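Local coordinates for protein mite allergen Der p 5 (Dermatophagoides pteronyssinus, PDB 3MQ1) that is an IgE-binding house dust mite allergen of the group 5 family that forms homodimers, its natural role in the mite unclear, at residues I27-E31 with R97-I101. Sequence-based numbering, arbitrary orientation.
Sequences INHFE and RVKKI
Phe30 and Ile27 of helix 4-32 pack against Val98 near the C-terminal end of helix 71-99 and Ile101 just beyond it. This is side-by-side packing in a three-helix fold. The two segments run in the same direction, Ile27 beside Val98 and Glu31 beside Ile101. Phe30 CE2 is the main apolar meeting point. Phe30 CE2 lies 3.8 Å from Ile101 CG2. Ile101 CD1 comes to the ring edge, in its plane, 3.9 Å from Phe30 CE2. Val98 CG1 is also near CE2 of Phe30, at 4.2 Å. One turn earlier on helix 4-32, Ile27 CG2 touches Val98 CG2 at 3.9 Å, with the two side chains crossing at about a right angle.

On the exposed flank a salt bridge runs over these apolar groups. Arg97 grips one oxygen of Glu31 end-on. Arg97 NH2 donates to Glu31 OE1 at 2.9 Å in a fairly straight bond (161°). Arg97 NH1 donates to Glu31 OE1 at 3.3 Å, more bent and from above the carboxylate plane. OE1 lies in the guanidinium plane, but the carboxylate is turned 67° from that plane. The bend at chi3 (69°) turns the guanidinium from the extended Arg97 stem toward helix 4-32.

Further out, Glu94 forms a second salt bridge with Arg97 NH2, so two carboxylates share this group. Met38, Lys39 and Ile42 touch Phe30, which sits between helix 36-63 and the end of helix 71-99. Segment 97-101 belongs to an immunodominant conformational IgE-binding epitope. Lys100 leaves helical geometry. Ile101 still points toward helix 4-32, and Ile101 CD1 reaches the aliphatic CG of Glu31 at 4.1 Å.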
ATOM      1  N   ILE B  27      -6.231 -28.174 -26.258  1.00 81.82           N
ATOM      2  CA  ILE B  27      -6.616 -28.904 -25.057  1.00 78.45           C
ATOM      3  C   ILE B  27      -8.102 -29.245 -25.084  1.00 90.39           C
ATOM      4  O   ILE B  27      -8.505 -30.339 -24.687  1.00101.08           O
ATOM      5  CB  ILE B  27      -6.303 -28.094 -23.785  1.00 67.62           C
ATOM      6  CG1 ILE B  27      -4.820 -27.714 -23.747  1.00 89.29           C
ATOM      7  CG2 ILE B  27      -6.688 -28.880 -22.541  1.00 84.31           C
ATOM      8  CD1 ILE B  27      -4.430 -26.891 -22.539  1.00105.70           C
ATOM      9  N   ASN B  28      -8.910 -28.303 -25.557  1.00 75.96           N
ATOM     10  CA  ASN B  28     -10.351 -28.506 -25.657  1.00 79.98           C
ATOM     11  C   ASN B  28     -10.706 -29.676 -26.569  1.00 92.88           C
ATOM     12  O   ASN B  28     -11.310 -30.655 -26.131  1.00 88.94           O
ATOM     13  CB  ASN B  28     -11.042 -27.232 -26.147  1.00 74.90           C
ATOM     14  CG  ASN B  28     -10.911 -26.083 -25.166  1.00103.93           C
ATOM     15  OD1 ASN B  28     -10.351 -26.239 -24.081  1.00124.05           O
ATOM     16  ND2 ASN B  28     -11.432 -24.921 -25.542  1.00104.71           N
ATOM     17  N   HIS B  29     -10.325 -29.567 -27.837  1.00 94.45           N
ATOM     18  CA  HIS B  29     -10.594 -30.616 -28.814  1.00112.67           C
ATOM     19  C   HIS B  29     -10.031 -31.959 -28.363  1.00113.69           C
ATOM     20  O   HIS B  29     -10.607 -33.010 -28.646  1.00127.46           O
ATOM     21  CB  HIS B  29     -10.018 -30.240 -30.181  1.00109.25           C
ATOM     22  CG  HIS B  29     -10.086 -31.344 -31.188  1.00125.18           C
ATOM     23  ND1 HIS B  29     -11.237 -31.650 -31.883  1.00133.85           N
ATOM     24  CD2 HIS B  29      -9.144 -32.217 -31.620  1.00133.38           C
ATOM     25  CE1 HIS B  29     -11.002 -32.662 -32.698  1.00144.27           C
ATOM     26  NE2 HIS B  29      -9.740 -33.025 -32.558  1.00143.67           N
ATOM     27  N   PHE B  30      -8.904 -31.918 -27.661  1.00 89.94           N
ATOM     28  CA  PHE B  30      -8.275 -33.132 -27.154  1.00 83.12           C
ATOM     29  C   PHE B  30      -9.235 -33.921 -26.271  1.00100.18           C
ATOM     30  O   PHE B  30      -9.356 -35.138 -26.404  1.00116.28           O
ATOM     31  CB  PHE B  30      -7.001 -32.793 -26.377  1.00 79.13           C
ATOM     32  CG  PHE B  30      -6.391 -33.969 -25.670  1.00 82.80           C
ATOM     33  CD1 PHE B  30      -5.543 -34.837 -26.340  1.00 99.33           C
ATOM     34  CD2 PHE B  30      -6.664 -34.207 -24.334  1.00 80.92           C
ATOM     35  CE1 PHE B  30      -4.982 -35.920 -25.691  1.00111.12           C
ATOM     36  CE2 PHE B  30      -6.106 -35.288 -23.679  1.00103.31           C
ATOM     37  CZ  PHE B  30      -5.264 -36.145 -24.358  1.00112.95           C
ATOM     38  N   GLU B  31      -9.918 -33.220 -25.371  1.00 89.55           N
ATOM     39  CA  GLU B  31     -10.866 -33.856 -24.464  1.00103.50           C
ATOM     40  C   GLU B  31     -11.997 -34.530 -25.234  1.00112.50           C
ATOM     41  O   GLU B  31     -12.461 -35.606 -24.857  1.00110.54           O
ATOM     42  CB  GLU B  31     -11.438 -32.832 -23.482  1.00108.91           C
ATOM     43  CG  GLU B  31     -10.385 -32.086 -22.681  1.00104.99           C
ATOM     44  CD  GLU B  31     -10.990 -31.113 -21.689  1.00116.05           C
ATOM     45  OE1 GLU B  31     -10.271 -30.196 -21.239  1.00119.34           O
ATOM     46  OE2 GLU B  31     -12.186 -31.263 -21.361  1.00128.86           O
ATOM     47  N   ARG B  97      -3.295 -32.040 -15.587  1.00 91.64           N
ATOM     48  CA  ARG B  97      -4.689 -32.395 -15.819  1.00 98.26           C
ATOM     49  C   ARG B  97      -4.849 -33.048 -17.187  1.00110.64           C
ATOM     50  O   ARG B  97      -5.670 -33.947 -17.367  1.00125.70           O
ATOM     51  CB  ARG B  97      -5.583 -31.158 -15.723  1.00 67.14           C
ATOM     52  CG  ARG B  97      -7.072 -31.465 -15.746  1.00 87.00           C
ATOM     53  CD  ARG B  97      -7.902 -30.194 -15.859  1.00 81.77           C
ATOM     54  NE  ARG B  97      -7.760 -29.565 -17.169  1.00 92.28           N
ATOM     55  CZ  ARG B  97      -8.536 -29.834 -18.213  1.00101.11           C
ATOM     56  NH1 ARG B  97      -9.513 -30.724 -18.105  1.00110.20           N
ATOM     57  NH2 ARG B  97      -8.336 -29.213 -19.369  1.00 89.41           N
ATOM     58  N   VAL B  98      -4.055 -32.588 -18.149  1.00 99.55           N
ATOM     59  CA  VAL B  98      -4.090 -33.130 -19.502  1.00105.81           C
ATOM     60  C   VAL B  98      -3.542 -34.553 -19.541  1.00114.57           C
ATOM     61  O   VAL B  98      -4.094 -35.422 -20.214  1.00123.25           O
ATOM     62  CB  VAL B  98      -3.285 -32.251 -20.481  1.00101.82           C
ATOM     63  CG1 VAL B  98      -3.205 -32.913 -21.848  1.00110.66           C
ATOM     64  CG2 VAL B  98      -3.907 -30.867 -20.586  1.00 82.68           C
ATOM     65  N   LYS B  99      -2.453 -34.782 -18.814  1.00103.75           N
ATOM     66  CA  LYS B  99      -1.822 -36.097 -18.775  1.00 90.36           C
ATOM     67  C   LYS B  99      -2.712 -37.132 -18.093  1.00102.81           C
ATOM     68  O   LYS B  99      -2.782 -38.282 -18.526  1.00 99.32           O
ATOM     69  CB  LYS B  99      -0.466 -36.025 -18.069  1.00 87.30           C
ATOM     70  CG  LYS B  99       0.579 -35.205 -18.808  1.00 85.04           C
ATOM     71  CD  LYS B  99       1.913 -35.236 -18.081  1.00 86.17           C
ATOM     72  CE  LYS B  99       2.975 -34.456 -18.838  1.00 86.29           C
ATOM     73  NZ  LYS B  99       4.291 -34.492 -18.140  1.00 93.97           N
ATOM     74  N   LYS B 100      -3.390 -36.720 -17.027  1.00105.93           N
ATOM     75  CA  LYS B 100      -4.246 -37.625 -16.268  1.00105.34           C
ATOM     76  C   LYS B 100      -5.589 -37.852 -16.957  1.00107.32           C
ATOM     77  O   LYS B 100      -6.579 -38.192 -16.309  1.00106.37           O
ATOM     78  CB  LYS B 100      -4.461 -37.103 -14.846  1.00102.03           C
ATOM     79  CG  LYS B 100      -5.185 -35.769 -14.774  1.00106.35           C
ATOM     80  CD  LYS B 100      -5.379 -35.323 -13.334  1.00100.75           C
ATOM     81  N   ILE B 101      -5.617 -37.661 -18.271  1.00104.50           N
ATOM     82  CA  ILE B 101      -6.822 -37.902 -19.055  1.00102.90           C
ATOM     83  C   ILE B 101      -6.741 -39.240 -19.782  1.00122.63           C
ATOM     84  O   ILE B 101      -5.798 -39.496 -20.530  1.00121.96           O
ATOM     85  CB  ILE B 101      -7.071 -36.778 -20.079  1.00 89.06           C
ATOM     86  CG1 ILE B 101      -7.521 -35.501 -19.368  1.00 96.90           C
ATOM     87  CG2 ILE B 101      -8.117 -37.206 -21.097  1.00 74.13           C
ATOM     88  CD1 ILE B 101      -7.883 -34.373 -20.309  1.00106.18           C
TER